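Local coordinates for protein KLLA0B12012p (Kluyveromyces lactis, PDB 6Y3P) that binds the mRNA decapping enzyme Dcp2 and, through the C-terminal ATP-grasp domain present here, probably also binds ATP, at residues 9-14 with 40-45; 56-61 with 70-75; 46-51 with 377-382; 22-27 with 365-370. One frame throughout, in Å; residues are numbered along the deposited sequence.

Contact 1. Residues 9-14 with 40-45; sequences QIVLTI and SLPVTI
Val11 and Leu41 lie with their CA atoms 6.1 Å apart where the end of strand 8-12 meets the loop 40-45, and the backbones diverge from there until Gln9 and Ile45 are well separated. The strand is an inner one in a four-stranded parallel sheet of order 2-1-3-4, and the loop is the crossover that leaves edge strand 37-38 and passes over strand 8-12 to reach strand 48-52. No hydrogen bond joins the two segments, so side chains make the contact. Gln9, Val11 and Thr13 point at the loop, whereas Leu12 turns to the other face, under helix 21-31. Val11 is the centre. With CG1 anti to the backbone N (chi1 -178°), Val11 CG1 rests against the loop backbone, 3.6 Å from Leu41 N. Val11 CG1 also lies 3.9 Å from Leu41 CD1, the two side chains crossing at about a right angle. The other branch, Val11 CG2, meets the proline tip to tip, 4.2 Å from Pro42 CD. An alanine here would remove both branches and would probably leave a gap beneath the Ser40-Leu41 peptide, with Leu41 CD1 and the proline ring losing what they pack on. Toward the start of the strand, the extended side chain of Gln9 slides past the proline in the opposite direction, bringing its OE1 within 3.8 Å of Pro42 CG.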
loop_
_atom_site.group_PDB
_atom_site.type_symbol
_atom_site.label_atom_id
_atom_site.label_comp_id
_atom_site.label_asym_id
_atom_site.label_seq_id
_atom_site.Cartn_x
_atom_site.Cartn_y
_atom_site.Cartn_z
ATOM N N GLN A 9 -27.564 2.592 13.508
ATOM C CA GLN A 9 -27.729 3.249 12.213
ATOM C C GLN A 9 -26.470 3.039 11.339
ATOM O O GLN A 9 -25.364 3.056 11.868
ATOM C CB GLN A 9 -27.970 4.739 12.483
ATOM C CG GLN A 9 -28.258 5.601 11.280
ATOM C CD GLN A 9 -28.672 6.965 11.753
ATOM O OE1 GLN A 9 -27.977 7.621 12.548
ATOM N NE2 GLN A 9 -29.836 7.401 11.290
ATOM N N ILE A 10 -26.653 2.811 10.015
ATOM C CA ILE A 10 -25.594 2.635 9.012
ATOM C C ILE A 10 -25.844 3.662 7.907
ATOM O O ILE A 10 -26.924 3.665 7.334
ATOM C CB ILE A 10 -25.481 1.170 8.459
ATOM C CG1 ILE A 10 -24.837 0.218 9.486
ATOM C CG2 ILE A 10 -24.670 1.116 7.138
ATOM C CD1 ILE A 10 -25.168 -1.286 9.280
ATOM N N VAL A 11 -24.837 4.507 7.597
ATOM C CA VAL A 11 -24.894 5.562 6.573
ATOM C C VAL A 11 -23.913 5.216 5.435
ATOM O O VAL A 11 -22.711 5.110 5.668
ATOM C CB VAL A 11 -24.616 6.985 7.161
ATOM C CG1 VAL A 11 -24.738 8.061 6.092
ATOM C CG2 VAL A 11 -25.522 7.305 8.348
ATOM N N LEU A 12 -24.429 5.041 4.218
ATOM C CA LEU A 12 -23.645 4.700 3.024
ATOM C C LEU A 12 -23.787 5.835 2.017
ATOM O O LEU A 12 -24.749 5.852 1.263
ATOM C CB LEU A 12 -24.153 3.362 2.448
ATOM C CG LEU A 12 -23.353 2.677 1.318
ATOM C CD1 LEU A 12 -21.884 2.443 1.711
ATOM C CD2 LEU A 12 -24.008 1.344 0.943
ATOM N N THR A 13 -22.852 6.800 2.052
ATOM C CA THR A 13 -22.849 8.022 1.218
ATOM C C THR A 13 -22.106 7.859 -0.116
ATOM O O THR A 13 -21.999 8.810 -0.898
ATOM C CB THR A 13 -22.321 9.229 2.011
ATOM O OG1 THR A 13 -20.972 8.983 2.409
ATOM C CG2 THR A 13 -23.190 9.556 3.213
ATOM N N ILE A 14 -21.616 6.657 -0.379
ATOM C CA ILE A 14 -20.919 6.342 -1.603
ATOM C C ILE A 14 -21.890 6.331 -2.782
ATOM O O ILE A 14 -22.994 5.785 -2.662
ATOM C CB ILE A 14 -20.103 5.043 -1.408
ATOM C CG1 ILE A 14 -18.649 5.418 -1.156
ATOM C CG2 ILE A 14 -20.241 4.021 -2.551
ATOM C CD1 ILE A 14 -17.989 4.601 -0.201
ATOM N N SER A 40 -27.751 9.167 3.548
ATOM C CA SER A 40 -27.559 10.543 3.989
ATOM C C SER A 40 -27.277 10.628 5.494
ATOM O O SER A 40 -28.021 10.095 6.328
ATOM C CB SER A 40 -28.770 11.405 3.613
ATOM O OG SER A 40 -28.660 12.741 4.080
ATOM N N LEU A 41 -26.215 11.341 5.823
ATOM C CA LEU A 41 -25.778 11.582 7.178
ATOM C C LEU A 41 -26.784 12.519 7.870
ATOM O O LEU A 41 -27.088 13.595 7.341
ATOM C CB LEU A 41 -24.396 12.224 7.102
ATOM C CG LEU A 41 -23.489 12.085 8.296
ATOM C CD1 LEU A 41 -23.082 10.614 8.531
ATOM C CD2 LEU A 41 -22.257 12.980 8.116
ATOM N N PRO A 42 -27.363 12.116 9.024
ATOM C CA PRO A 42 -28.348 12.995 9.688
ATOM C C PRO A 42 -27.719 14.284 10.226
ATOM O O PRO A 42 -26.483 14.397 10.260
ATOM C CB PRO A 42 -28.923 12.113 10.801
ATOM C CG PRO A 42 -27.895 11.094 11.059
ATOM C CD PRO A 42 -27.158 10.859 9.778
ATOM N N VAL A 43 -28.566 15.274 10.601
ATOM C CA VAL A 43 -28.118 16.564 11.142
ATOM C C VAL A 43 -27.220 16.324 12.374
ATOM O O VAL A 43 -26.181 16.957 12.489
ATOM C CB VAL A 43 -29.319 17.518 11.438
ATOM C CG1 VAL A 43 -28.867 18.818 12.096
ATOM C CG2 VAL A 43 -30.103 17.820 10.163
ATOM N N THR A 44 -27.615 15.402 13.272
ATOM C CA THR A 44 -26.847 15.056 14.474
ATOM C C THR A 44 -26.712 13.556 14.632
ATOM O O THR A 44 -27.595 12.802 14.221
ATOM C CB THR A 44 -27.447 15.667 15.762
ATOM O OG1 THR A 44 -28.775 15.178 15.980
ATOM C CG2 THR A 44 -27.385 17.178 15.791
ATOM N N ILE A 45 -25.609 13.122 15.243
ATOM C CA ILE A 45 -25.330 11.714 15.520
ATOM C C ILE A 45 -25.660 11.468 16.996
ATOM O O ILE A 45 -24.862 11.788 17.880
ATOM C CB ILE A 45 -23.863 11.351 15.123
ATOM C CG1 ILE A 45 -23.587 11.623 13.607
ATOM C CG2 ILE A 45 -23.500 9.930 15.522
ATOM C CD1 ILE A 45 -24.516 10.875 12.510
#

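Contact 2. Residues 56-61 with 70-75; sequences EQLDMD and HANSYI
Leu58 is driven into the tight end of this contact, where it meets Ala71, Asn72 and Ser73 in turn. CG sits anti to the carbonyl carbon (chi1 -53°), which aims the fork of the side chain at residues 71-73. Leu58 CD1 is 3.6 Å from Ser73 CB, and Leu58 CD2 is 4.0 Å from Ala71 CB. Asn72 crosses the leucine at about a right angle and places its OD1 in the fork, 3.5 Å from Leu58 CD1 and from Leu58 CD2. That oxygen is not left to the methyls alone: it accepts a hydrogen bond from Gly53 N. Replacing Leu58 by an alanine would probably open a gap against Ala71 and Ser73 and take away the methyls flanking Asn72 OD1. The packing belongs to a beta-alpha-beta unit, strand 48-52, helix 60-65 and strand 69-71; Leu58 lies just ahead of the helix, and Met60 on its first turn. Met60 and Ile75 lie nearer the solvent, both partly exposed. The methionine chain bends twice and runs past Ile75 in the opposite direction, Met60 SD lying 3.7 Å from Ile75 CG1. The terminal Met60 CE stands 4.0 Å from Ser73 CB. At the solvent side Asp59 occupies the N-cap position, its OD1 taking a weak, bent bond from Asp61 N, while the exposed Asp61 points away from the turn.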
loop_
_atom_site.group_PDB
_atom_site.type_symbol
_atom_site.label_atom_id
_atom_site.label_comp_id
_atom_site.label_asym_id
_atom_site.label_seq_id
_atom_site.Cartn_x
_atom_site.Cartn_y
_atom_site.Cartn_z
ATOM N N GLU A 56 -13.592 12.347 1.524
ATOM C CA GLU A 56 -14.138 13.692 1.659
ATOM C C GLU A 56 -15.543 13.750 2.267
ATOM O O GLU A 56 -15.889 14.798 2.815
ATOM C CB GLU A 56 -14.096 14.454 0.309
ATOM C CG GLU A 56 -12.705 14.916 -0.144
ATOM C CD GLU A 56 -11.678 15.345 0.899
ATOM O OE1 GLU A 56 -10.540 14.819 0.858
ATOM O OE2 GLU A 56 -12.001 16.208 1.750
ATOM N N GLN A 57 -16.354 12.651 2.189
ATOM C CA GLN A 57 -17.720 12.678 2.768
ATOM C C GLN A 57 -17.684 12.432 4.295
ATOM O O GLN A 57 -18.654 12.735 5.002
ATOM C CB GLN A 57 -18.658 11.649 2.104
ATOM C CG GLN A 57 -18.818 11.763 0.587
ATOM C CD GLN A 57 -19.291 10.482 -0.062
ATOM O OE1 GLN A 57 -19.118 9.367 0.452
ATOM N NE2 GLN A 57 -19.843 10.596 -1.244
ATOM N N LEU A 58 -16.583 11.865 4.801
ATOM C CA LEU A 58 -16.512 11.572 6.238
ATOM C C LEU A 58 -16.269 12.821 7.092
ATOM O O LEU A 58 -15.741 13.818 6.590
ATOM C CB LEU A 58 -15.492 10.468 6.538
ATOM C CG LEU A 58 -15.646 9.161 5.766
ATOM C CD1 LEU A 58 -14.482 8.248 6.044
ATOM C CD2 LEU A 58 -16.954 8.453 6.096
ATOM N N ASP A 59 -16.708 12.775 8.363
ATOM C CA ASP A 59 -16.562 13.888 9.290
ATOM C C ASP A 59 -15.523 13.557 10.344
ATOM O O ASP A 59 -15.831 12.913 11.354
ATOM C CB ASP A 59 -17.907 14.273 9.921
ATOM C CG ASP A 59 -17.909 15.631 10.624
ATOM O OD1 ASP A 59 -16.819 16.262 10.730
ATOM O OD2 ASP A 59 -18.997 16.080 11.038
ATOM N N MET A 60 -14.289 14.037 10.113
ATOM C CA MET A 60 -13.139 13.777 10.975
ATOM C C MET A 60 -13.259 14.432 12.353
ATOM O O MET A 60 -12.751 13.867 13.327
ATOM C CB MET A 60 -11.810 14.130 10.275
ATOM C CG MET A 60 -11.550 13.321 8.994
ATOM S SD MET A 60 -11.378 11.546 9.285
ATOM C CE MET A 60 -12.351 10.914 7.993
ATOM N N ASP A 61 -13.974 15.561 12.456
ATOM C CA ASP A 61 -14.205 16.237 13.742
ATOM C C ASP A 61 -15.181 15.446 14.628
ATOM O O ASP A 61 -14.981 15.373 15.837
ATOM C CB ASP A 61 -14.666 17.699 13.543
ATOM C CG ASP A 61 -13.624 18.579 12.861
ATOM O OD1 ASP A 61 -13.812 18.905 11.671
ATOM O OD2 ASP A 61 -12.608 18.920 13.516
ATOM N N HIS A 70 -18.898 6.186 13.794
ATOM C CA HIS A 70 -17.859 5.292 13.283
ATOM C C HIS A 70 -17.771 5.520 11.813
ATOM O O HIS A 70 -18.782 5.751 11.161
ATOM C CB HIS A 70 -18.154 3.823 13.609
ATOM C CG HIS A 70 -18.336 3.565 15.076
ATOM N ND1 HIS A 70 -19.371 4.150 15.796
ATOM C CD2 HIS A 70 -17.634 2.760 15.905
ATOM C CE1 HIS A 70 -19.239 3.714 17.040
ATOM N NE2 HIS A 70 -18.219 2.863 17.151
ATOM N N ALA A 71 -16.562 5.566 11.308
ATOM C CA ALA A 71 -16.294 5.822 9.900
ATOM C C ALA A 71 -15.278 4.805 9.327
ATOM O O ALA A 71 -14.551 4.152 10.076
ATOM C CB ALA A 71 -15.798 7.257 9.724
ATOM N N ASN A 72 -15.229 4.695 7.996
ATOM C CA ASN A 72 -14.311 3.806 7.286
ATOM C C ASN A 72 -12.967 4.512 6.976
ATOM O O ASN A 72 -12.413 4.376 5.891
ATOM C CB ASN A 72 -14.970 3.227 6.023
ATOM C CG ASN A 72 -15.248 4.239 4.943
ATOM O OD1 ASN A 72 -15.937 5.228 5.158
ATOM N ND2 ASN A 72 -14.756 3.986 3.739
ATOM N N SER A 73 -12.435 5.250 7.953
ATOM C CA SER A 73 -11.135 5.907 7.834
ATOM C C SER A 73 -10.578 6.251 9.193
ATOM O O SER A 73 -11.348 6.537 10.129
ATOM C CB SER A 73 -11.220 7.196 7.015
ATOM O OG SER A 73 -9.919 7.648 6.672
ATOM N N TYR A 74 -9.225 6.298 9.269
ATOM C CA TYR A 74 -8.501 6.761 10.447
ATOM C C TYR A 74 -8.140 8.218 10.203
ATOM O O TYR A 74 -8.270 8.698 9.072
ATOM C CB TYR A 74 -7.258 5.907 10.742
ATOM C CG TYR A 74 -7.581 4.554 11.326
ATOM C CD1 TYR A 74 -7.847 3.466 10.503
ATOM C CD2 TYR A 74 -7.563 4.344 12.701
ATOM C CE1 TYR A 74 -8.148 2.216 11.032
ATOM C CE2 TYR A 74 -7.846 3.092 13.245
ATOM C CZ TYR A 74 -8.126 2.026 12.404
ATOM O OH TYR A 74 -8.395 0.786 12.926
ATOM N N ILE A 75 -7.741 8.938 11.263
ATOM C CA ILE A 75 -7.409 10.355 11.177
ATOM C C ILE A 75 -5.927 10.569 10.847
ATOM O O ILE A 75 -5.620 11.288 9.896
ATOM C CB ILE A 75 -7.881 11.093 12.450
ATOM C CG1 ILE A 75 -9.422 11.188 12.458
ATOM C CG2 ILE A 75 -7.266 12.498 12.545
ATOM C CD1 ILE A 75 -10.051 11.728 13.727
#

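Contact 3. Residues 46-51 with 377-382; sequences DKLTFH and PMFNLP
Strand 48-52, an inner strand of the parallel sheet, is packed on one face by the loop 377-382 that follows the long helix 357-375, and Leu48, Phe50, Met378 and Phe379 do the work. Alternation along the strand decides who takes part: Leu48 and Phe50 point toward the loop, Thr49 away from it. The edge of the Phe379 ring meets Phe50 CB, which lies near the ring plane and 3.4 Å from Phe379 CE1. On another side of this ring, Leu48 CD1 comes obliquely to 3.3 Å from Phe379 CD2. Leu48 gets there with CG between the backbone N and the carbonyl carbon (chi1 58°), while its second methyl, CD2, rests 3.8 Å from Met378 O. Met378 runs extended through chi2 (-172°), bringing its SD to 3.7 Å from Phe50 CD1; the bend at chi3 only turns CE. The sulfur is 4.6 Å from the centroid of the Phe50 ring and 50° off its normal. Ala8 and Ile10 of strand 8-12 also touch Phe379, and His70 touches both Phe50 and Met378. No hydrogen bond crosses: a loop packs on part of one face of a parallel sheet, with a Met-aromatic contact at one end.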
loop_
_atom_site.group_PDB
_atom_site.type_symbol
_atom_site.label_atom_id
_atom_site.label_comp_id
_atom_site.label_asym_id
_atom_site.label_seq_id
_atom_site.Cartn_x
_atom_site.Cartn_y
_atom_site.Cartn_z
ATOM N N ASP A 46 -26.861 10.949 17.249
ATOM C CA ASP A 46 -27.364 10.721 18.605
ATOM C C ASP A 46 -27.684 9.234 18.891
ATOM O O ASP A 46 -28.307 8.900 19.914
ATOM C CB ASP A 46 -28.571 11.650 18.874
ATOM C CG ASP A 46 -29.590 11.707 17.746
ATOM O OD1 ASP A 46 -30.172 10.646 17.414
ATOM O OD2 ASP A 46 -29.806 12.812 17.193
ATOM N N LYS A 47 -27.216 8.352 17.983
ATOM C CA LYS A 47 -27.348 6.903 17.986
ATOM C C LYS A 47 -25.961 6.388 17.592
ATOM O O LYS A 47 -25.170 7.173 17.050
ATOM C CB LYS A 47 -28.359 6.482 16.899
ATOM C CG LYS A 47 -29.821 6.805 17.206
ATOM C CD LYS A 47 -30.737 6.688 15.979
ATOM C CE LYS A 47 -31.257 5.288 15.718
ATOM N NZ LYS A 47 -32.347 4.904 16.660
ATOM N N LEU A 48 -25.644 5.094 17.853
ATOM C CA LEU A 48 -24.365 4.591 17.387
ATOM C C LEU A 48 -24.504 4.300 15.897
ATOM O O LEU A 48 -25.503 3.725 15.470
ATOM C CB LEU A 48 -23.723 3.456 18.224
ATOM C CG LEU A 48 -24.439 2.138 18.480
ATOM C CD1 LEU A 48 -24.429 1.262 17.268
ATOM C CD2 LEU A 48 -23.694 1.340 19.519
ATOM N N THR A 49 -23.594 4.858 15.100
ATOM C CA THR A 49 -23.696 4.782 13.639
ATOM C C THR A 49 -22.396 4.439 12.941
ATOM O O THR A 49 -21.317 4.819 13.386
ATOM C CB THR A 49 -24.333 6.093 13.001
ATOM O OG1 THR A 49 -23.371 6.855 12.267
ATOM C CG2 THR A 49 -25.006 6.982 13.991
ATOM N N PHE A 50 -22.524 3.777 11.801
ATOM C CA PHE A 50 -21.386 3.460 10.965
ATOM C C PHE A 50 -21.566 4.122 9.615
ATOM O O PHE A 50 -22.475 3.772 8.863
ATOM C CB PHE A 50 -21.151 1.945 10.831
ATOM C CG PHE A 50 -19.918 1.651 10.014
ATOM C CD1 PHE A 50 -18.659 1.994 10.482
ATOM C CD2 PHE A 50 -20.023 1.125 8.736
ATOM C CE1 PHE A 50 -17.526 1.799 9.694
ATOM C CE2 PHE A 50 -18.887 0.924 7.953
ATOM C CZ PHE A 50 -17.646 1.258 8.438
ATOM N N HIS A 51 -20.695 5.075 9.324
ATOM C CA HIS A 51 -20.677 5.823 8.082
ATOM C C HIS A 51 -19.575 5.275 7.165
ATOM O O HIS A 51 -18.379 5.365 7.475
ATOM C CB HIS A 51 -20.522 7.340 8.372
ATOM C CG HIS A 51 -20.468 8.263 7.177
ATOM N ND1 HIS A 51 -20.006 9.570 7.301
ATOM C CD2 HIS A 51 -20.829 8.055 5.885
ATOM C CE1 HIS A 51 -20.096 10.096 6.094
ATOM N NE2 HIS A 51 -20.580 9.223 5.210
ATOM N N PRO A 377 -18.899 -5.840 15.570
ATOM C CA PRO A 377 -18.517 -5.473 16.947
ATOM C C PRO A 377 -18.704 -4.004 17.372
ATOM O O PRO A 377 -18.818 -3.740 18.570
ATOM C CB PRO A 377 -17.045 -5.883 17.010
ATOM C CG PRO A 377 -16.920 -6.950 16.033
ATOM C CD PRO A 377 -17.750 -6.474 14.892
ATOM N N MET A 378 -18.766 -3.057 16.427
ATOM C CA MET A 378 -18.984 -1.666 16.821
ATOM C C MET A 378 -20.474 -1.409 17.074
ATOM O O MET A 378 -20.830 -0.368 17.616
ATOM C CB MET A 378 -18.317 -0.622 15.884
ATOM C CG MET A 378 -18.189 -1.018 14.422
ATOM S SD MET A 378 -17.215 0.095 13.361
ATOM C CE MET A 378 -15.601 0.133 14.306
ATOM N N PHE A 379 -21.325 -2.407 16.770
ATOM C CA PHE A 379 -22.766 -2.381 17.013
ATOM C C PHE A 379 -23.099 -3.350 18.158
ATOM O O PHE A 379 -24.255 -3.740 18.326
ATOM C CB PHE A 379 -23.511 -2.762 15.723
ATOM C CG PHE A 379 -23.523 -1.644 14.715
ATOM C CD1 PHE A 379 -22.457 -1.455 13.850
ATOM C CD2 PHE A 379 -24.597 -0.770 14.636
ATOM C CE1 PHE A 379 -22.460 -0.400 12.943
ATOM C CE2 PHE A 379 -24.589 0.298 13.737
ATOM C CZ PHE A 379 -23.526 0.471 12.895
ATOM N N ASN A 380 -22.059 -3.740 18.933
ATOM C CA ASN A 380 -22.090 -4.664 20.071
ATOM C C ASN A 380 -22.535 -6.106 19.680
ATOM O O ASN A 380 -22.931 -6.898 20.544
ATOM C CB ASN A 380 -22.911 -4.096 21.254
ATOM C CG ASN A 380 -22.659 -4.798 22.578
ATOM O OD1 ASN A 380 -21.518 -5.134 22.932
ATOM N ND2 ASN A 380 -23.729 -5.074 23.322
ATOM N N LEU A 381 -22.401 -6.455 18.386
ATOM C CA LEU A 381 -22.712 -7.782 17.843
ATOM C C LEU A 381 -21.423 -8.620 17.758
ATOM O O LEU A 381 -20.398 -8.090 17.328
ATOM C CB LEU A 381 -23.384 -7.680 16.462
ATOM C CG LEU A 381 -24.657 -6.825 16.393
ATOM C CD1 LEU A 381 -25.093 -6.578 14.951
ATOM C CD2 LEU A 381 -25.787 -7.463 17.184
ATOM N N PRO A 382 -21.431 -9.911 18.184
ATOM C CA PRO A 382 -20.188 -10.709 18.126
ATOM C C PRO A 382 -19.573 -10.875 16.728
ATOM O O PRO A 382 -20.304 -11.095 15.761
ATOM C CB PRO A 382 -20.600 -12.072 18.710
ATOM C CG PRO A 382 -22.087 -12.115 18.602
ATOM C CD PRO A 382 -22.548 -10.693 18.753
#

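Contact 4. Residues 22-27 with 365-370; sequences GPLNRS and ELFDDV. With SO4 (sulfate ion), chain B.
Phe367 and Leu24 cross obliquely between two helices, 22-27 and 365-370, whose axes approach to 8.7 Å at a signed crossing angle of -41°. Phe367 leaves its helix toward the other, and Leu24 sends its CD2 methyl to 3.7 Å from Phe367 CD1. Pro23 adds a looser touch with CB. Leu366 CG lies over one face of the ring, and Phe352 meets it edge-to-face. A turn further on, Ser27 faces the backbone of Phe367 instead. Ser27 OG, anti to the backbone N (chi1 -164°), donates to Phe367 O at 2.9 Å. The donor stands above the carbonyl plane, 44° out of it. The approach is close enough to leave Ser27 OG 3.2 Å from Asp368 CA.

Arg26 turns to another side of its helix and bends back over the helix start, one guanidinium face lying on the peptide between Gly22 and Pro23. A sulfate ion, probably from the crystallisation liquor, sits at the guanidinium edge with its sulfur in the plane. Arg26 NH1 donates to sulfate O2 at 2.8 Å; the others, from NH1 to O4 and from NH2 to O1 and O2, are weak. Gly22 CA is 3.1 Å from sulfate O4, a spot where a side chain would collide with the anion. Arg26 NH2 also forms a salt bridge with Asp364 of helix 357-375. The chemistry divides: apolar packing and one buried hydroxyl bond join the helices, while the arginine, shared between Asp364 and the sulfate, is consistent with a site able to hold an anion beside the first turn of helix 21-31.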
loop_
_atom_site.group_PDB
_atom_site.type_symbol
_atom_site.label_atom_id
_atom_site.label_comp_id
_atom_site.label_asym_id
_atom_site.label_seq_id
_atom_site.Cartn_x
_atom_site.Cartn_y
_atom_site.Cartn_z
ATOM N N GLY A 22 -23.139 -2.207 -4.256
ATOM C CA GLY A 22 -23.902 -3.452 -4.236
ATOM C C GLY A 22 -23.352 -4.419 -3.203
ATOM O O GLY A 22 -24.093 -4.792 -2.278
ATOM N N PRO A 23 -22.023 -4.767 -3.283
ATOM C CA PRO A 23 -21.406 -5.631 -2.254
ATOM C C PRO A 23 -21.627 -5.162 -0.810
ATOM O O PRO A 23 -22.010 -5.988 0.027
ATOM C CB PRO A 23 -19.915 -5.598 -2.616
ATOM C CG PRO A 23 -19.900 -5.341 -4.064
ATOM C CD PRO A 23 -21.026 -4.402 -4.317
ATOM N N LEU A 24 -21.406 -3.852 -0.523
ATOM C CA LEU A 24 -21.589 -3.298 0.818
ATOM C C LEU A 24 -23.029 -3.423 1.326
ATOM O O LEU A 24 -23.223 -3.773 2.490
ATOM C CB LEU A 24 -21.109 -1.841 0.906
ATOM C CG LEU A 24 -19.633 -1.627 1.125
ATOM C CD1 LEU A 24 -19.243 -0.228 0.746
ATOM C CD2 LEU A 24 -19.245 -1.945 2.559
ATOM N N ASN A 25 -24.031 -3.191 0.440
ATOM C CA ASN A 25 -25.450 -3.337 0.769
ATOM C C ASN A 25 -25.830 -4.775 1.084
ATOM O O ASN A 25 -26.536 -4.998 2.062
ATOM C CB ASN A 25 -26.339 -2.768 -0.318
ATOM C CG ASN A 25 -26.920 -1.430 0.050
ATOM O OD1 ASN A 25 -27.779 -1.301 0.936
ATOM N ND2 ASN A 25 -26.457 -0.402 -0.622
ATOM N N ARG A 26 -25.338 -5.752 0.286
ATOM C CA ARG A 26 -25.595 -7.188 0.511
ATOM C C ARG A 26 -24.995 -7.622 1.860
ATOM O O ARG A 26 -25.653 -8.306 2.648
ATOM C CB ARG A 26 -25.029 -8.041 -0.633
ATOM C CG ARG A 26 -25.729 -7.770 -1.972
ATOM C CD ARG A 26 -25.300 -8.757 -3.054
ATOM N NE ARG A 26 -23.948 -8.506 -3.574
ATOM C CZ ARG A 26 -23.664 -7.690 -4.590
ATOM N NH1 ARG A 26 -24.628 -7.003 -5.194
ATOM N NH2 ARG A 26 -22.408 -7.544 -4.998
ATOM N N SER A 27 -23.777 -7.151 2.135
ATOM C CA SER A 27 -23.045 -7.415 3.354
ATOM C C SER A 27 -23.722 -6.766 4.580
ATOM O O SER A 27 -23.820 -7.418 5.619
ATOM C CB SER A 27 -21.608 -6.951 3.196
ATOM O OG SER A 27 -20.844 -7.535 4.226
ATOM N N GLU A 365 -16.464 -11.148 -1.144
ATOM C CA GLU A 365 -15.995 -11.868 0.029
ATOM C C GLU A 365 -15.201 -10.930 0.930
ATOM O O GLU A 365 -15.200 -11.116 2.146
ATOM C CB GLU A 365 -15.146 -13.072 -0.408
ATOM C CG GLU A 365 -14.689 -13.934 0.757
ATOM C CD GLU A 365 -13.717 -15.049 0.446
ATOM O OE1 GLU A 365 -13.780 -15.607 -0.673
ATOM O OE2 GLU A 365 -12.925 -15.397 1.351
ATOM N N LEU A 366 -14.539 -9.914 0.337
ATOM C CA LEU A 366 -13.772 -8.943 1.099
ATOM C C LEU A 366 -14.702 -8.129 1.997
ATOM O O LEU A 366 -14.449 -8.047 3.206
ATOM C CB LEU A 366 -12.934 -8.022 0.177
ATOM C CG LEU A 366 -12.432 -6.665 0.755
ATOM C CD1 LEU A 366 -11.443 -6.845 1.899
ATOM C CD2 LEU A 366 -11.845 -5.800 -0.325
ATOM N N PHE A 367 -15.763 -7.528 1.406
ATOM C CA PHE A 367 -16.713 -6.670 2.126
ATOM C C PHE A 367 -17.606 -7.473 3.046
ATOM O O PHE A 367 -17.976 -6.958 4.084
ATOM C CB PHE A 367 -17.481 -5.732 1.188
ATOM C CG PHE A 367 -16.534 -4.698 0.634
ATOM C CD1 PHE A 367 -16.118 -3.622 1.413
ATOM C CD2 PHE A 367 -15.969 -4.853 -0.629
ATOM C CE1 PHE A 367 -15.185 -2.702 0.923
ATOM C CE2 PHE A 367 -15.021 -3.940 -1.113
ATOM C CZ PHE A 367 -14.661 -2.855 -0.346
ATOM N N ASP A 368 -17.809 -8.765 2.758
ATOM C CA ASP A 368 -18.520 -9.687 3.633
ATOM C C ASP A 368 -17.744 -9.846 4.961
ATOM O O ASP A 368 -18.330 -9.720 6.030
ATOM C CB ASP A 368 -18.681 -11.045 2.941
ATOM C CG ASP A 368 -19.771 -11.865 3.583
ATOM O OD1 ASP A 368 -20.971 -11.537 3.365
ATOM O OD2 ASP A 368 -19.437 -12.756 4.403
ATOM N N ASP A 369 -16.409 -10.047 4.876
ATOM C CA ASP A 369 -15.513 -10.209 6.014
ATOM C C ASP A 369 -15.369 -8.949 6.820
ATOM O O ASP A 369 -15.384 -9.020 8.048
ATOM C CB ASP A 369 -14.143 -10.701 5.549
ATOM C CG ASP A 369 -14.147 -12.092 4.922
ATOM O OD1 ASP A 369 -15.066 -12.888 5.237
ATOM O OD2 ASP A 369 -13.221 -12.390 4.121
ATOM N N VAL A 370 -15.259 -7.786 6.137
ATOM C CA VAL A 370 -15.105 -6.480 6.775
ATOM C C VAL A 370 -16.327 -6.189 7.633
ATOM O O VAL A 370 -16.187 -5.867 8.808
ATOM C CB VAL A 370 -14.813 -5.352 5.738
ATOM C CG1 VAL A 370 -14.961 -3.964 6.363
ATOM C CG2 VAL A 370 -13.420 -5.518 5.131
HETATM S S SO4 B . -23.229 -5.400 -7.978
HETATM O O1 SO4 B . -21.833 -5.436 -7.517
HETATM O O2 SO4 B . -23.821 -6.727 -7.847
HETATM O O3 SO4 B . -23.287 -4.980 -9.373
HETATM O O4 SO4 B . -24.004 -4.455 -7.190
#

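Contacts 1, 2 and 3 meet on one parallel sheet. Thr13 OG1 of contact 1 is 2.7 Å from Gln57 OE1 of contact 2 and 2.8 Å from His51 NE2 of contact 3. Strand pairing ties contact 3 to its neighbours, Val11 N lying 2.8 Å from Phe50 O, and His70 O 2.7 Å from His51 N. Contact 4 reaches the sheet through Leu24 CD1, 3.9 Å from Leu12 CD1. Contacts 3 and 4, their centres about 17 Å apart, both bring the late helix 357-375 or its following loop back onto N-terminal elements. A sulfate lies at Arg26 of contact 4, and the side chain of Ser40 in contact 1 is about 5 Å from a bound sulfate.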